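Local atomic coordinates of G protein alpha subunit (Entamoeba histolytica, PDB entry 4FID), a protein that binds guanine nucleotides as the alpha subunit of a heterotrimeric G protein and probably relays signals from membrane receptors. Residues C52-P66 against G102-P116. Sequence-based numbering, arbitrary orientation.
Sequences CMRTLIEQSAILNHP and GIQATYEESAKFQLP
Leu56, Ile103 and His65 lose the most surface to this contact, in which the helical segments 52-62 and 102-108 cross at right angles, their axes 9.0 Å apart at closest approach. The two methyls of Leu56 divide the work: CD1 meets CG2 of Ile103 at 4.1 Å, while CD2 lies over the next turn, 3.7 Å from CA of Tyr107, and also comes within 4.1 Å of Phe113 CZ. With CG1 beside its own backbone N (chi1 -70°), Ile103 sends CD1 against the backbone between Leu56 and Ile57, 3.9 Å from Ile57 N. Farther along, His65 is brought back over helix 101-108 by a Schellman motif, in which His65 N bonds to Ser60 O and Asn64 has positive phi. Its imidazole takes a CH-pi contact from Ala105, whose CB is 4.0 Å from the ring centroid, and has Glu109 OE1 at its edge, 3.4 Å from NE2. Thr106 OG1, close to this ring and to Ser60, hydrogen-bonds at 2.8 Å to Gly102 O, which accepts Thr106 N from the opposite face. Past the helix, Phe113 receives Gln59 CG over its face, 18° off the ring normal. The contact belongs to the all-helical domain: Phe123 of helix 119-124 touches Leu56, helix 90-99 touches Met53 and Ile57, and the chain beyond Leu115 runs to Pro116, which touches the GDP-binding Arg145.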
loop_
_atom_site.group_PDB
_atom_site.type_symbol
_atom_site.label_atom_id
_atom_site.label_comp_id
_atom_site.label_asym_id
_atom_site.label_seq_id
_atom_site.Cartn_x
_atom_site.Cartn_y
_atom_site.Cartn_z
ATOM N N CYS A 52 -6.992 15.535 -4.510
ATOM C CA CYS A 52 -7.935 14.588 -3.902
ATOM C C CYS A 52 -9.283 15.221 -3.606
ATOM O O CYS A 52 -10.301 14.539 -3.655
ATOM C CB CYS A 52 -7.396 14.021 -2.589
ATOM S SG CYS A 52 -6.119 12.741 -2.705
HETATM N N MSE A 53 -9.293 16.515 -3.281
HETATM C CA MSE A 53 -10.539 17.204 -2.954
HETATM C C MSE A 53 -11.263 17.681 -4.202
HETATM O O MSE A 53 -12.490 17.649 -4.249
HETATM C CB MSE A 53 -10.320 18.361 -1.967
HETATM C CG MSE A 53 -11.632 19.078 -1.552
HETATM SE SE MSE A 53 -13.039 17.953 -0.667
HETATM C CE MSE A 53 -12.251 17.663 1.096
ATOM N N ARG A 54 -10.512 18.111 -5.214
ATOM C CA ARG A 54 -11.100 18.373 -6.535
ATOM C C ARG A 54 -11.840 17.129 -7.005
ATOM O O ARG A 54 -12.973 17.219 -7.468
ATOM C CB ARG A 54 -10.035 18.765 -7.566
ATOM C CG ARG A 54 -9.453 20.149 -7.364
ATOM C CD ARG A 54 -8.344 20.455 -8.351
ATOM N NE ARG A 54 -7.852 21.821 -8.168
ATOM C CZ ARG A 54 -6.768 22.336 -8.752
ATOM N NH1 ARG A 54 -6.022 21.606 -9.578
ATOM N NH2 ARG A 54 -6.424 23.592 -8.494
ATOM N N THR A 55 -11.196 15.970 -6.863
ATOM C CA THR A 55 -11.789 14.675 -7.216
ATOM C C THR A 55 -13.169 14.481 -6.588
ATOM O O THR A 55 -14.116 14.112 -7.274
ATOM C CB THR A 55 -10.877 13.494 -6.764
ATOM O OG1 THR A 55 -9.619 13.567 -7.437
ATOM C CG2 THR A 55 -11.532 12.125 -7.036
ATOM N N LEU A 56 -13.272 14.701 -5.279
ATOM C CA LEU A 56 -14.547 14.535 -4.576
ATOM C C LEU A 56 -15.590 15.551 -5.050
ATOM O O LEU A 56 -16.752 15.196 -5.263
ATOM C CB LEU A 56 -14.376 14.599 -3.041
ATOM C CG LEU A 56 -13.861 13.361 -2.302
ATOM C CD1 LEU A 56 -13.385 13.652 -0.858
ATOM C CD2 LEU A 56 -14.928 12.291 -2.289
ATOM N N ILE A 57 -15.187 16.808 -5.211
ATOM C CA ILE A 57 -16.108 17.817 -5.755
ATOM C C ILE A 57 -16.665 17.401 -7.123
ATOM O O ILE A 57 -17.883 17.415 -7.332
ATOM C CB ILE A 57 -15.454 19.206 -5.891
ATOM C CG1 ILE A 57 -14.967 19.713 -4.535
ATOM C CG2 ILE A 57 -16.429 20.191 -6.487
ATOM C CD1 ILE A 57 -14.215 21.051 -4.588
ATOM N N GLU A 58 -15.769 17.037 -8.045
ATOM C CA GLU A 58 -16.163 16.520 -9.355
ATOM C C GLU A 58 -17.074 15.286 -9.253
ATOM O O GLU A 58 -18.144 15.235 -9.861
ATOM C CB GLU A 58 -14.930 16.213 -10.208
ATOM C CG GLU A 58 -15.210 15.362 -11.438
ATOM C CD GLU A 58 -13.936 14.929 -12.155
ATOM O OE1 GLU A 58 -14.008 14.021 -13.013
ATOM O OE2 GLU A 58 -12.863 15.497 -11.858
ATOM N N GLN A 59 -16.661 14.299 -8.478
ATOM C CA GLN A 59 -17.506 13.131 -8.226
ATOM C C GLN A 59 -18.863 13.469 -7.575
ATOM O O GLN A 59 -19.859 12.809 -7.848
ATOM C CB GLN A 59 -16.755 12.059 -7.410
ATOM C CG GLN A 59 -15.596 11.391 -8.157
ATOM C CD GLN A 59 -16.023 10.775 -9.494
ATOM O OE1 GLN A 59 -17.045 10.079 -9.585
ATOM N NE2 GLN A 59 -15.237 11.029 -10.536
ATOM N N SER A 60 -18.933 14.488 -6.730
ATOM C CA SER A 60 -20.236 14.787 -6.131
ATOM C C SER A 60 -21.237 15.256 -7.186
ATOM O O SER A 60 -22.441 15.143 -6.988
ATOM C CB SER A 60 -20.134 15.818 -5.007
ATOM O OG SER A 60 -19.959 17.116 -5.533
ATOM N N ALA A 61 -20.725 15.781 -8.298
ATOM C CA ALA A 61 -21.558 16.257 -9.402
ATOM C C ALA A 61 -22.022 15.074 -10.238
ATOM O O ALA A 61 -23.214 14.912 -10.524
ATOM C CB ALA A 61 -20.780 17.237 -10.272
ATOM N N ILE A 62 -21.058 14.245 -10.621
ATOM C CA ILE A 62 -21.326 13.018 -11.353
ATOM C C ILE A 62 -22.317 12.084 -10.618
ATOM O O ILE A 62 -23.075 11.357 -11.251
ATOM C CB ILE A 62 -19.994 12.287 -11.656
ATOM C CG1 ILE A 62 -19.108 13.157 -12.556
ATOM C CG2 ILE A 62 -20.242 10.918 -12.283
ATOM C CD1 ILE A 62 -17.745 12.555 -12.862
ATOM N N LEU A 63 -22.328 12.127 -9.288
ATOM C CA LEU A 63 -23.154 11.205 -8.504
ATOM C C LEU A 63 -24.337 11.882 -7.781
ATOM O O LEU A 63 -24.981 11.281 -6.919
ATOM C CB LEU A 63 -22.290 10.412 -7.515
ATOM C CG LEU A 63 -21.223 9.477 -8.104
ATOM C CD1 LEU A 63 -20.195 9.058 -7.066
ATOM C CD2 LEU A 63 -21.869 8.245 -8.692
ATOM N N ASN A 64 -24.631 13.124 -8.144
ATOM C CA ASN A 64 -25.819 13.796 -7.615
ATOM C C ASN A 64 -25.925 13.762 -6.089
ATOM O O ASN A 64 -26.890 13.230 -5.543
ATOM C CB ASN A 64 -27.091 13.203 -8.226
ATOM C CG ASN A 64 -26.940 12.896 -9.702
ATOM O OD1 ASN A 64 -26.846 13.805 -10.537
ATOM N ND2 ASN A 64 -26.906 11.601 -10.035
ATOM N N HIS A 65 -24.920 14.315 -5.414
ATOM C CA HIS A 65 -25.001 14.603 -3.991
ATOM C C HIS A 65 -24.757 16.101 -3.806
ATOM O O HIS A 65 -23.620 16.535 -3.600
ATOM C CB HIS A 65 -23.937 13.835 -3.210
ATOM C CG HIS A 65 -23.950 12.361 -3.451
ATOM N ND1 HIS A 65 -24.955 11.545 -2.992
ATOM C CD2 HIS A 65 -23.065 11.559 -4.086
ATOM C CE1 HIS A 65 -24.697 10.295 -3.346
ATOM N NE2 HIS A 65 -23.559 10.278 -4.009
ATOM N N PRO A 66 -25.818 16.906 -3.877
ATOM C CA PRO A 66 -25.605 18.350 -3.810
ATOM C C PRO A 66 -24.798 18.821 -2.587
ATOM O O PRO A 66 -24.829 18.216 -1.504
ATOM C CB PRO A 66 -27.034 18.905 -3.791
ATOM C CG PRO A 66 -27.806 17.905 -4.541
ATOM C CD PRO A 66 -27.231 16.576 -4.106
ATOM N N GLY A 102 -22.734 16.565 1.242
ATOM C CA GLY A 102 -22.661 16.012 -0.104
ATOM C C GLY A 102 -21.324 15.373 -0.424
ATOM O O GLY A 102 -21.251 14.376 -1.148
ATOM N N ILE A 103 -20.263 15.973 0.109
ATOM C CA ILE A 103 -18.916 15.469 -0.046
ATOM C C ILE A 103 -18.771 14.148 0.730
ATOM O O ILE A 103 -18.235 13.147 0.227
ATOM C CB ILE A 103 -17.910 16.529 0.435
ATOM C CG1 ILE A 103 -17.902 17.699 -0.536
ATOM C CG2 ILE A 103 -16.489 15.969 0.501
ATOM C CD1 ILE A 103 -17.260 17.354 -1.900
ATOM N N GLN A 104 -19.280 14.141 1.953
ATOM C CA GLN A 104 -19.255 12.937 2.763
ATOM C C GLN A 104 -19.995 11.776 2.069
ATOM O O GLN A 104 -19.490 10.655 2.005
ATOM C CB GLN A 104 -19.835 13.236 4.144
ATOM C CG GLN A 104 -19.235 12.398 5.256
ATOM C CD GLN A 104 -17.719 12.471 5.300
ATOM O OE1 GLN A 104 -17.121 13.497 4.981
ATOM N NE2 GLN A 104 -17.092 11.372 5.705
ATOM N N ALA A 105 -21.182 12.055 1.538
ATOM C CA ALA A 105 -21.932 11.070 0.757
ATOM C C ALA A 105 -21.135 10.539 -0.453
ATOM O O ALA A 105 -21.216 9.352 -0.810
ATOM C CB ALA A 105 -23.264 11.669 0.295
ATOM N N THR A 106 -20.380 11.434 -1.085
ATOM C CA THR A 106 -19.592 11.093 -2.253
ATOM C C THR A 106 -18.387 10.254 -1.840
ATOM O O THR A 106 -17.979 9.328 -2.557
ATOM C CB THR A 106 -19.107 12.367 -2.963
ATOM O OG1 THR A 106 -20.240 13.114 -3.431
ATOM C CG2 THR A 106 -18.186 12.029 -4.130
ATOM N N TYR A 107 -17.828 10.572 -0.675
ATOM C CA TYR A 107 -16.688 9.825 -0.157
ATOM C C TYR A 107 -17.077 8.376 0.120
ATOM O O TYR A 107 -16.302 7.467 -0.149
ATOM C CB TYR A 107 -16.119 10.489 1.100
ATOM C CG TYR A 107 -15.031 9.687 1.783
ATOM C CD1 TYR A 107 -13.708 9.773 1.367
ATOM C CD2 TYR A 107 -15.327 8.852 2.859
ATOM C CE1 TYR A 107 -12.714 9.040 1.991
ATOM C CE2 TYR A 107 -14.345 8.125 3.494
ATOM C CZ TYR A 107 -13.039 8.220 3.059
ATOM O OH TYR A 107 -12.056 7.493 3.689
ATOM N N GLU A 108 -18.285 8.172 0.645
ATOM C CA GLU A 108 -18.797 6.828 0.919
ATOM C C GLU A 108 -19.042 6.001 -0.350
ATOM O O GLU A 108 -19.125 4.779 -0.289
ATOM C CB GLU A 108 -20.071 6.894 1.764
ATOM C CG GLU A 108 -19.882 7.595 3.100
ATOM C CD GLU A 108 -18.686 7.065 3.882
ATOM O OE1 GLU A 108 -18.157 7.793 4.759
ATOM O OE2 GLU A 108 -18.266 5.917 3.619
ATOM N N GLU A 109 -19.155 6.658 -1.500
ATOM C CA GLU A 109 -19.278 5.921 -2.760
ATOM C C GLU A 109 -17.909 5.771 -3.435
ATOM O O GLU A 109 -17.814 5.531 -4.630
ATOM C CB GLU A 109 -20.312 6.567 -3.689
ATOM C CG GLU A 109 -21.728 6.602 -3.107
ATOM C CD GLU A 109 -22.797 6.989 -4.129
ATOM O OE1 GLU A 109 -23.998 6.962 -3.780
ATOM O OE2 GLU A 109 -22.445 7.316 -5.282
ATOM N N SER A 110 -16.859 5.910 -2.637
ATOM C CA SER A 110 -15.481 5.783 -3.076
ATOM C C SER A 110 -15.237 4.597 -4.017
ATOM O O SER A 110 -14.292 4.607 -4.818
ATOM C CB SER A 110 -14.606 5.620 -1.845
ATOM O OG SER A 110 -13.281 5.994 -2.121
ATOM N N ALA A 111 -16.059 3.556 -3.884
ATOM C CA ALA A 111 -16.069 2.460 -4.850
ATOM C C ALA A 111 -17.359 2.507 -5.671
ATOM O O ALA A 111 -18.403 2.009 -5.237
ATOM C CB ALA A 111 -15.931 1.129 -4.167
ATOM N N LYS A 112 -17.265 3.089 -6.864
ATOM C CA LYS A 112 -15.964 3.530 -7.330
ATOM C C LYS A 112 -15.928 4.812 -8.164
ATOM O O LYS A 112 -16.810 5.117 -8.975
ATOM C CB LYS A 112 -15.234 2.396 -8.076
ATOM C CG LYS A 112 -15.827 2.050 -9.443
ATOM C CD LYS A 112 -15.090 0.899 -10.119
ATOM C CE LYS A 112 -15.767 0.502 -11.424
ATOM N NZ LYS A 112 -15.149 -0.721 -12.012
ATOM N N PHE A 113 -14.899 5.582 -7.859
ATOM C CA PHE A 113 -14.162 6.361 -8.819
ATOM C C PHE A 113 -12.798 6.042 -8.255
ATOM O O PHE A 113 -12.687 5.132 -7.441
ATOM C CB PHE A 113 -14.491 7.844 -8.725
ATOM C CG PHE A 113 -14.835 8.296 -7.340
ATOM C CD1 PHE A 113 -13.865 8.826 -6.512
ATOM C CD2 PHE A 113 -16.127 8.176 -6.863
ATOM C CE1 PHE A 113 -14.176 9.236 -5.245
ATOM C CE2 PHE A 113 -16.442 8.583 -5.591
ATOM C CZ PHE A 113 -15.470 9.116 -4.781
ATOM N N GLN A 114 -11.765 6.761 -8.656
ATOM C CA GLN A 114 -10.429 6.436 -8.184
ATOM C C GLN A 114 -9.943 7.504 -7.236
ATOM O O GLN A 114 -9.440 8.542 -7.662
ATOM C CB GLN A 114 -9.461 6.268 -9.359
ATOM C CG GLN A 114 -9.759 5.049 -10.244
ATOM C CD GLN A 114 -9.429 3.722 -9.566
ATOM O OE1 GLN A 114 -8.334 3.542 -9.027
ATOM N NE2 GLN A 114 -10.373 2.782 -9.604
ATOM N N LEU A 115 -10.116 7.250 -5.943
ATOM C CA LEU A 115 -9.629 8.162 -4.923
ATOM C C LEU A 115 -8.442 7.561 -4.164
ATOM O O LEU A 115 -8.559 6.508 -3.536
ATOM C CB LEU A 115 -10.753 8.489 -3.949
ATOM C CG LEU A 115 -10.432 9.592 -2.945
ATOM C CD1 LEU A 115 -10.415 10.922 -3.671
ATOM C CD2 LEU A 115 -11.432 9.593 -1.791
ATOM N N PRO A 116 -7.288 8.232 -4.216
ATOM C CA PRO A 116 -6.107 7.744 -3.486
ATOM C C PRO A 116 -6.431 7.423 -2.015
ATOM O O PRO A 116 -7.207 8.134 -1.385
ATOM C CB PRO A 116 -5.127 8.922 -3.586
ATOM C CG PRO A 116 -5.559 9.674 -4.824
ATOM C CD PRO A 116 -7.052 9.531 -4.873
#